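Long-range contacts in cysteine synthase (Fusobacterium nucleatum subsp. nucleatum strain ATCC 25586, PDB 5XEM), which uses pyridoxal 5'-phosphate to produce hydrogen sulfide from L-cysteine by beta-replacement, and probably also makes L-cysteine from O-acetyl-L-serine and sulfide: residues K200-E205 and D243-E248; V95-M100 and K125-K130; S9-I14 and C85-Y90. All blocks are in the same frame, centred on the assembly; numbering follows the deposited sequence.

Contact 1 (K200-E205 and D243-E248)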
loop_
_atom_site.group_PDB
_atom_site.type_symbol
_atom_site.label_atom_id
_atom_site.label_comp_id
_atom_site.label_asym_id
_atom_site.label_seq_id
_atom_site.Cartn_x
_atom_site.Cartn_y
_atom_site.Cartn_z
ATOM N N LYS A 200 -0.914 7.068 -29.485
ATOM C CA LYS A 200 -2.330 7.350 -29.250
ATOM C C LYS A 200 -2.572 7.462 -27.725
ATOM O O LYS A 200 -2.082 6.625 -26.959
ATOM C CB LYS A 200 -3.213 6.252 -29.856
ATOM C CG LYS A 200 -3.040 6.019 -31.376
ATOM C CD LYS A 200 -3.458 7.232 -32.187
ATOM C CE LYS A 200 -3.311 6.986 -33.697
ATOM N NZ LYS A 200 -1.914 7.281 -34.172
ATOM N N THR A 201 -3.311 8.490 -27.306
ATOM C CA THR A 201 -3.596 8.739 -25.887
ATOM C C THR A 201 -5.104 8.900 -25.668
ATOM O O THR A 201 -5.748 9.717 -26.372
ATOM C CB THR A 201 -2.829 9.979 -25.379
ATOM O OG1 THR A 201 -3.218 11.147 -26.128
ATOM C CG2 THR A 201 -1.310 9.784 -25.507
ATOM N N PHE A 202 -5.662 8.112 -24.732
ATOM C CA PHE A 202 -7.102 8.072 -24.522
ATOM C C PHE A 202 -7.482 8.246 -23.046
ATOM O O PHE A 202 -6.996 7.472 -22.216
ATOM C CB PHE A 202 -7.690 6.741 -24.977
ATOM C CG PHE A 202 -7.362 6.365 -26.403
ATOM C CD1 PHE A 202 -6.229 5.628 -26.692
ATOM C CD2 PHE A 202 -8.220 6.712 -27.439
ATOM C CE1 PHE A 202 -5.931 5.276 -27.996
ATOM C CE2 PHE A 202 -7.925 6.351 -28.752
ATOM C CZ PHE A 202 -6.793 5.625 -29.028
ATOM N N PRO A 203 -8.373 9.218 -22.750
ATOM C CA PRO A 203 -9.019 9.313 -21.461
ATOM C C PRO A 203 -10.186 8.335 -21.367
ATOM O O PRO A 203 -10.784 7.973 -22.412
ATOM C CB PRO A 203 -9.508 10.759 -21.441
ATOM C CG PRO A 203 -9.905 11.015 -22.856
ATOM C CD PRO A 203 -8.950 10.204 -23.691
ATOM N N VAL A 204 -10.514 7.909 -20.137
ATOM C CA VAL A 204 -11.669 7.085 -19.881
ATOM C C VAL A 204 -12.578 7.853 -18.925
ATOM O O VAL A 204 -12.100 8.514 -18.000
ATOM C CB VAL A 204 -11.306 5.714 -19.240
ATOM C CG1 VAL A 204 -12.560 4.839 -19.177
ATOM C CG2 VAL A 204 -10.141 5.029 -19.973
ATOM N N GLU A 205 -13.876 7.795 -19.173
ATOM C CA GLU A 205 -14.866 8.370 -18.257
ATOM C C GLU A 205 -15.926 7.328 -17.929
ATOM O O GLU A 205 -16.013 6.286 -18.594
ATOM C CB GLU A 205 -15.463 9.651 -18.874
ATOM C CG GLU A 205 -16.400 9.428 -20.045
ATOM C CD GLU A 205 -16.949 10.724 -20.630
ATOM O OE1 GLU A 205 -16.704 11.804 -20.041
ATOM O OE2 GLU A 205 -17.635 10.653 -21.675
ATOM N N ASP A 243 -9.653 9.589 -28.779
ATOM C CA ASP A 243 -11.062 9.219 -28.697
ATOM C C ASP A 243 -11.381 9.286 -27.194
ATOM O O ASP A 243 -10.460 9.405 -26.397
ATOM C CB ASP A 243 -11.272 7.792 -29.213
ATOM C CG ASP A 243 -12.716 7.489 -29.592
ATOM O OD1 ASP A 243 -13.579 8.390 -29.483
ATOM O OD2 ASP A 243 -12.984 6.341 -29.980
ATOM N N ILE A 244 -12.649 9.261 -26.824
ATOM C CA ILE A 244 -13.069 9.164 -25.413
ATOM C C ILE A 244 -13.537 7.729 -25.198
ATOM O O ILE A 244 -14.421 7.247 -25.900
ATOM C CB ILE A 244 -14.250 10.082 -25.074
ATOM C CG1 ILE A 244 -14.031 11.532 -25.552
ATOM C CG2 ILE A 244 -14.560 9.993 -23.580
ATOM C CD1 ILE A 244 -12.837 12.266 -24.979
ATOM N N LEU A 245 -12.949 7.037 -24.228
ATOM C CA LEU A 245 -13.355 5.683 -23.896
ATOM C C LEU A 245 -14.213 5.748 -22.638
ATOM O O LEU A 245 -14.122 6.709 -21.864
ATOM C CB LEU A 245 -12.144 4.787 -23.673
ATOM C CG LEU A 245 -11.087 4.801 -24.795
ATOM C CD1 LEU A 245 -9.913 3.904 -24.432
ATOM C CD2 LEU A 245 -11.709 4.396 -26.125
ATOM N N VAL A 246 -15.054 4.739 -22.478
ATOM C CA VAL A 246 -15.927 4.644 -21.339
ATOM C C VAL A 246 -15.919 3.263 -20.710
ATOM O O VAL A 246 -15.488 2.285 -21.326
ATOM C CB VAL A 246 -17.376 5.013 -21.709
ATOM C CG1 VAL A 246 -17.422 6.397 -22.342
ATOM C CG2 VAL A 246 -18.005 3.941 -22.622
ATOM N N CYS A 247 -16.445 3.192 -19.486
ATOM C CA CYS A 247 -16.663 1.926 -18.808
ATOM C C CYS A 247 -17.897 2.001 -17.918
ATOM O O CYS A 247 -18.095 2.964 -17.190
ATOM C CB CYS A 247 -15.450 1.551 -17.973
ATOM S SG CYS A 247 -15.517 -0.126 -17.300
ATOM N N GLU A 248 -18.737 0.979 -18.006
ATOM C CA GLU A 248 -19.884 0.817 -17.110
ATOM C C GLU A 248 -19.437 0.407 -15.698
ATOM O O GLU A 248 -18.401 -0.210 -15.514
ATOM C CB GLU A 248 -20.880 -0.208 -17.681
ATOM C CG GLU A 248 -21.465 0.171 -19.054
ATOM C CD GLU A 248 -22.640 1.156 -18.986
ATOM O OE1 GLU A 248 -23.038 1.593 -17.885
ATOM O OE2 GLU A 248 -23.191 1.486 -20.059
#
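Val204 and Leu245 pair in the beta-alpha-beta unit of strand 200-206, helix 211-214 and strand 245-247, at the edge of the larger beta sheet of this PLP-dependent fold. The two strands run parallel, and strand 245-247 is the outermost on this side within the chain. The axes of the short segments approach to 4.6 Å, and their directions differ by 30°. Three backbone bonds join them. Leu245 N gives a nearly straight bond to Pro203 O at 3.0 Å. Glu205 N then donates to Leu245 O at 2.9 Å. Cys247 N closes the set on Glu205 O, a longer bond of 3.2 Å bent to 144° at the hydrogen. Two CA-H...O contacts fill in between, Val204 CA to Leu245 O and Val246 CA to Glu205 O.

Side chains pack on both faces. On the face of Val204, Leu245 CG is anti to its carbonyl carbon (chi1 -52°), and CD1 leans back over Phe202 CB at 3.6 Å. The Phe202 ring meets Asp243 as well. Its CE2 lies 3.7 Å from Asp243 CB, which sits at the ring edge and in the ring plane. On the face of Glu205, the extended Glu205 chain runs beside Val246, with CG 3.9 Å from Val246 CG1. Its carboxylate passes Ile244 CG2 and is held by Leu212 N and Ser213 OG, so both oxygens are satisfied. Pro203 CG meets Ile244 CD1 at about a right angle. Pro203 CD also presses on Asp243 O, a buried carbonyl with no hydrogen-bond partner in the model.

Strand 174-178 flanks strand 200-206 on its other side, and Ile176 touches Phe202, Val204 and Leu245. Ala277 of helix 269-284 packs on Val204 and Leu245, while Phe185 of helix 183-195 packs on Pro203.

Contact 2 (V95-M100 and K125-K130)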
loop_
_atom_site.group_PDB
_atom_site.type_symbol
_atom_site.label_atom_id
_atom_site.label_comp_id
_atom_site.label_asym_id
_atom_site.label_seq_id
_atom_site.Cartn_x
_atom_site.Cartn_y
_atom_site.Cartn_z
ATOM N N VAL A 95 -12.603 18.905 2.299
ATOM C CA VAL A 95 -14.048 18.762 2.054
ATOM C C VAL A 95 -14.246 17.656 1.062
ATOM O O VAL A 95 -13.627 17.663 -0.018
ATOM C CB VAL A 95 -14.708 20.034 1.511
ATOM C CG1 VAL A 95 -16.213 19.834 1.409
ATOM C CG2 VAL A 95 -14.380 21.222 2.422
ATOM N N MET A 96 -15.126 16.713 1.401
ATOM C CA MET A 96 -15.356 15.531 0.578
ATOM C C MET A 96 -16.838 15.160 0.561
ATOM O O MET A 96 -17.540 15.448 1.525
ATOM C CB MET A 96 -14.553 14.357 1.156
ATOM C CG MET A 96 -14.504 13.099 0.296
ATOM S SD MET A 96 -13.390 11.840 0.964
ATOM C CE MET A 96 -14.087 11.703 2.610
ATOM N N PRO A 97 -17.294 14.489 -0.510
ATOM C CA PRO A 97 -18.666 13.971 -0.478
ATOM C C PRO A 97 -18.818 12.813 0.512
ATOM O O PRO A 97 -17.938 11.958 0.589
ATOM C CB PRO A 97 -18.876 13.436 -1.901
ATOM C CG PRO A 97 -17.835 14.074 -2.736
ATOM C CD PRO A 97 -16.658 14.218 -1.805
ATOM N N ASP A 98 -19.954 12.776 1.206
ATOM C CA ASP A 98 -20.304 11.672 2.105
ATOM C C ASP A 98 -20.616 10.310 1.447
ATOM O O ASP A 98 -20.887 9.356 2.161
ATOM C CB ASP A 98 -21.455 12.102 3.035
ATOM C CG ASP A 98 -22.775 12.376 2.287
ATOM O OD1 ASP A 98 -22.935 11.903 1.135
ATOM O OD2 ASP A 98 -23.638 13.069 2.854
ATOM N N THR A 99 -20.537 10.191 0.122
ATOM C CA THR A 99 -20.909 8.944 -0.568
ATOM C C THR A 99 -19.703 8.061 -0.978
ATOM O O THR A 99 -19.866 7.079 -1.708
ATOM C CB THR A 99 -21.767 9.258 -1.820
ATOM O OG1 THR A 99 -21.121 10.260 -2.607
ATOM C CG2 THR A 99 -23.141 9.773 -1.423
ATOM N N MET A 100 -18.495 8.404 -0.534
ATOM C CA MET A 100 -17.299 7.658 -0.943
ATOM C C MET A 100 -16.979 6.564 0.086
ATOM O O MET A 100 -17.533 6.560 1.194
ATOM C CB MET A 100 -16.101 8.609 -1.155
ATOM C CG MET A 100 -16.375 9.821 -2.064
ATOM S SD MET A 100 -16.569 9.470 -3.834
ATOM C CE MET A 100 -18.104 8.532 -3.901
ATOM N N LYS A 125 -19.060 19.750 -6.917
ATOM C CA LYS A 125 -19.506 21.151 -6.912
ATOM C C LYS A 125 -19.835 21.603 -5.485
ATOM O O LYS A 125 -19.476 22.716 -5.087
ATOM C CB LYS A 125 -20.726 21.298 -7.831
ATOM C CG LYS A 125 -21.445 22.635 -7.791
ATOM C CD LYS A 125 -22.698 22.664 -8.682
ATOM C CE LYS A 125 -23.303 21.302 -9.044
ATOM N NZ LYS A 125 -23.940 20.428 -7.983
ATOM N N ALA A 126 -20.515 20.753 -4.728
ATOM C CA ALA A 126 -20.875 21.043 -3.345
ATOM C C ALA A 126 -19.634 21.212 -2.471
ATOM O O ALA A 126 -19.598 22.085 -1.604
ATOM C CB ALA A 126 -21.780 19.944 -2.768
ATOM N N CYS A 127 -18.629 20.363 -2.700
ATOM C CA CYS A 127 -17.357 20.466 -1.980
ATOM C C CYS A 127 -16.671 21.807 -2.223
ATOM O O CYS A 127 -16.227 22.467 -1.277
ATOM C CB CYS A 127 -16.421 19.347 -2.413
ATOM S SG CYS A 127 -17.129 17.709 -2.111
ATOM N N LEU A 128 -16.560 22.188 -3.500
ATOM C CA LEU A 128 -15.935 23.459 -3.866
ATOM C C LEU A 128 -16.712 24.649 -3.284
ATOM O O LEU A 128 -16.115 25.608 -2.759
ATOM C CB LEU A 128 -15.763 23.572 -5.394
ATOM C CG LEU A 128 -14.663 22.722 -6.059
ATOM C CD1 LEU A 128 -14.792 22.788 -7.567
ATOM C CD2 LEU A 128 -13.279 23.237 -5.684
ATOM N N GLU A 129 -18.042 24.591 -3.331
ATOM C CA GLU A 129 -18.848 25.655 -2.750
ATOM C C GLU A 129 -18.620 25.768 -1.232
ATOM O O GLU A 129 -18.546 26.876 -0.690
ATOM C CB GLU A 129 -20.334 25.443 -3.062
ATOM C CG GLU A 129 -20.668 25.652 -4.542
ATOM C CD GLU A 129 -22.107 25.287 -4.880
ATOM O OE1 GLU A 129 -22.804 24.725 -4.008
ATOM O OE2 GLU A 129 -22.533 25.548 -6.026
ATOM N N LYS A 130 -18.468 24.635 -0.552
ATOM C CA LYS A 130 -18.224 24.651 0.891
ATOM C C LYS A 130 -16.881 25.345 1.231
ATOM O O LYS A 130 -16.743 25.962 2.309
ATOM C CB LYS A 130 -18.263 23.222 1.445
ATOM C CG LYS A 130 -18.053 23.087 2.940
ATOM C CD LYS A 130 -19.217 23.655 3.737
ATOM C CE LYS A 130 -19.090 23.286 5.209
ATOM N NZ LYS A 130 -20.298 23.688 5.999
#
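Val95 meets Cys127 and Lys130 through its two methyl groups. Its CG1 lies 3.6 Å from Cys127 CA and 3.9 Å from Cys127 CB. This methyl is placed against the helix because it stands anti to the Val95 backbone N (chi1 -175°). The same CG1 reaches Lys130 CB at 4.0 Å. Val95 CG2 is a little farther off, 4.2 Å from Lys130 CG. The Val95 and Lys130 side chains cross at about a right angle. Only the base of the lysine packs here. Its chain bends at chi2 and carries NZ away to a salt bridge with Glu133, so the apolar part covers the valine and the charge is paired along the same helix.

Met96 points its side chain to the other face of the strand, toward helix 103-110, on which it packs at Arg104, Ile105 and Met108. Its backbone still takes part, with Met96 C 3.7 Å from Cys127 SG. Strand 92-97 thus lies between two helices in the parallel four-stranded sheet, the helix-sheet-helix layering of an alpha/beta fold. Helix 123-136 covers the Val95 face. The axes of segments 95-97 and 125-130 approach to 7.6 Å, with directions 157° apart, so nearly antiparallel. No hydrogen bond crosses between the two segments.

Pro97 is the last residue of 95-100 to touch 125-130. Its CD lies 3.5 Å from Cys127 SG, and its CG is also near that sulfur. Cys127 SG is anti to its own carbonyl carbon (chi1 -59°), which aims it at the proline ring. Met124 of the same helix packs on Pro97 too. From Pro97 to Met100 the chain makes a type I beta turn away from the helix, and Asp98 OD1 accepts a bond from Gly120 N.

Contact 3 (S9-I14 and C85-Y90)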
loop_
_atom_site.group_PDB
_atom_site.type_symbol
_atom_site.label_atom_id
_atom_site.label_comp_id
_atom_site.label_asym_id
_atom_site.label_seq_id
_atom_site.Cartn_x
_atom_site.Cartn_y
_atom_site.Cartn_z
ATOM N N SER A 9 12.224 11.115 4.253
ATOM C CA SER A 9 10.847 11.037 4.727
ATOM C C SER A 9 10.031 10.293 3.692
ATOM O O SER A 9 10.514 9.966 2.594
ATOM C CB SER A 9 10.255 12.432 4.927
ATOM O OG SER A 9 9.951 12.995 3.649
ATOM N N VAL A 10 8.776 10.038 4.035
ATOM C CA VAL A 10 7.880 9.376 3.067
ATOM C C VAL A 10 7.719 10.178 1.765
ATOM O O VAL A 10 7.401 9.627 0.712
ATOM C CB VAL A 10 6.503 9.029 3.681
ATOM C CG1 VAL A 10 6.649 7.965 4.785
ATOM C CG2 VAL A 10 5.771 10.264 4.189
ATOM N N ILE A 11 7.934 11.490 1.825
ATOM C CA ILE A 11 7.897 12.294 0.597
ATOM C C ILE A 11 8.851 11.767 -0.453
ATOM O O ILE A 11 8.567 11.826 -1.652
ATOM C CB ILE A 11 8.216 13.787 0.876
ATOM C CG1 ILE A 11 7.127 14.363 1.788
ATOM C CG2 ILE A 11 8.400 14.551 -0.459
ATOM C CD1 ILE A 11 7.324 15.819 2.218
ATOM N N ASP A 12 9.990 11.227 -0.021
ATOM C CA ASP A 12 10.964 10.715 -0.976
ATOM C C ASP A 12 10.534 9.414 -1.667
ATOM O O ASP A 12 11.133 9.004 -2.662
ATOM C CB ASP A 12 12.341 10.531 -0.309
ATOM C CG ASP A 12 12.877 11.821 0.265
ATOM O OD1 ASP A 12 13.011 12.814 -0.481
ATOM O OD2 ASP A 12 13.117 11.869 1.475
ATOM N N LEU A 13 9.492 8.758 -1.164
ATOM C CA LEU A 13 8.979 7.548 -1.800
ATOM C C LEU A 13 7.963 7.801 -2.929
ATOM O O LEU A 13 7.504 6.860 -3.570
ATOM C CB LEU A 13 8.340 6.642 -0.760
ATOM C CG LEU A 13 9.186 6.351 0.492
ATOM C CD1 LEU A 13 8.445 5.393 1.426
ATOM C CD2 LEU A 13 10.554 5.845 0.105
ATOM N N ILE A 14 7.592 9.058 -3.137
ATOM C CA ILE A 14 6.606 9.444 -4.141
ATOM C C ILE A 14 7.257 9.280 -5.513
ATOM O O ILE A 14 8.401 9.706 -5.732
ATOM C CB ILE A 14 6.093 10.885 -3.929
ATOM C CG1 ILE A 14 5.337 10.974 -2.592
ATOM C CG2 ILE A 14 5.164 11.334 -5.079
ATOM C CD1 ILE A 14 4.963 12.395 -2.147
ATOM N N CYS A 85 1.296 16.948 4.466
ATOM C CA CYS A 85 1.099 17.950 5.531
ATOM C C CYS A 85 1.481 17.404 6.901
ATOM O O CYS A 85 1.964 18.157 7.762
ATOM C CB CYS A 85 -0.324 18.466 5.541
ATOM S SG CYS A 85 -0.704 19.548 4.136
ATOM N N ALA A 86 1.310 16.086 7.105
ATOM C CA ALA A 86 1.779 15.493 8.337
ATOM C C ALA A 86 3.306 15.670 8.488
ATOM O O ALA A 86 3.756 16.121 9.549
ATOM C CB ALA A 86 1.386 14.015 8.441
ATOM N N VAL A 87 4.069 15.336 7.441
ATOM C CA VAL A 87 5.544 15.448 7.424
ATOM C C VAL A 87 5.969 16.918 7.620
ATOM O O VAL A 87 6.891 17.244 8.395
ATOM C CB VAL A 87 6.113 14.933 6.073
ATOM C CG1 VAL A 87 7.588 15.266 5.922
ATOM C CG2 VAL A 87 5.891 13.442 5.932
ATOM N N LYS A 88 5.300 17.802 6.896
ATOM C CA LYS A 88 5.642 19.245 6.883
ATOM C C LYS A 88 5.020 20.081 8.018
ATOM O O LYS A 88 5.295 21.294 8.135
ATOM C CB LYS A 88 5.238 19.821 5.518
ATOM C CG LYS A 88 6.086 19.323 4.354
ATOM C CD LYS A 88 5.595 19.898 3.029
ATOM C CE LYS A 88 6.530 19.526 1.870
ATOM N NZ LYS A 88 7.757 20.372 1.856
ATOM N N ASN A 89 4.164 19.471 8.822
ATOM C CA ASN A 89 3.460 20.133 9.931
ATOM C C ASN A 89 2.539 21.287 9.510
ATOM O O ASN A 89 2.498 22.322 10.178
ATOM C CB ASN A 89 4.464 20.636 10.981
ATOM C CG ASN A 89 5.173 19.502 11.672
ATOM O OD1 ASN A 89 4.531 18.592 12.172
ATOM N ND2 ASN A 89 6.499 19.532 11.672
ATOM N N TYR A 90 1.842 21.135 8.392
ATOM C CA TYR A 90 0.818 22.099 8.014
ATOM C C TYR A 90 -0.551 21.614 8.445
ATOM O O TYR A 90 -0.862 20.422 8.309
ATOM C CB TYR A 90 0.822 22.299 6.490
ATOM C CG TYR A 90 2.105 22.832 5.882
ATOM C CD1 TYR A 90 2.842 23.807 6.510
ATOM C CD2 TYR A 90 2.523 22.413 4.617
ATOM C CE1 TYR A 90 3.996 24.315 5.936
ATOM C CE2 TYR A 90 3.676 22.921 4.020
ATOM C CZ TYR A 90 4.404 23.881 4.696
ATOM O OH TYR A 90 5.545 24.414 4.161
#
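Val87 packs against Val10 and Ile11, with Ser9 at the side. Its two methyls face different partners. Val87 CG2 meets Val10 CG2 at 3.6 Å, methyl to methyl. Val87 CG1 lies 3.8 Å from Ile11 CD1, and the two side chains cross at a slant. Ile11 is extended beyond CB, with chi2 at 177°, and this carries CD1 across to the helix. The same CD1 touches Lys88 CE at 3.8 Å, with the two side chains at about a right angle. Ser9 adds its CB and OG, both 4.0 Å from Val87 CG1. Met83, one turn earlier in helix 76-88, also packs on Val10.

Polar bonds do not cross between the segments, but they shape each one. Ser9 N donates to Asp12 OD2 at 3.0 Å. It arrives on the anti side of the carboxylate, 22° out of its plane. Ser9 OG accepts a weak bond from Ile11 N. Backbone bonds from Asp12 N to Ser9 O and from Leu13 N to Val10 O close the 3-10 turns. Lys88 sends NZ past Ile11 to a salt bridge with Glu58 of helix 46-60. Tyr90 OH bonds the other carboxylate oxygen of Glu58. Lys88 CB lies 3.7 Å above one face of the Tyr90 ring, offset toward its rim.

The second subunit borders the contact, with its Glu263 on Val87 and its Pro18 on Leu13. Helix 76-88 ends here in a Schellman motif: Asn89 takes positive phi (61°), Tyr90 N bonds back to Cys85 O, and Asn89 N makes a weak bond to Ala86 O. The contact is the packing of an N-terminal 3-10 segment on the last turn of a helix, at the interface with the second subunit.

From the N terminus, the chain passes through the 3-10 segment 10-13 and returns 71 residues later at the end of helix 76-88, closing contact 3. Strand 92-97 follows that helix at once and opens contact 2, which closes 25 residues on at helix 123-136. Contact 1 comes last and joins strand 200-206 to strand 245-247. The three loops are in series; none nests in or crosses another. Contacts 1 and 3 lie on opposite sides of the chain's centre, their own centres 33 Å apart. Contact 1 extends the six-stranded sheet, contact 2 covers the four-stranded one, and contact 3 ties the N-terminal region to helix 76-88.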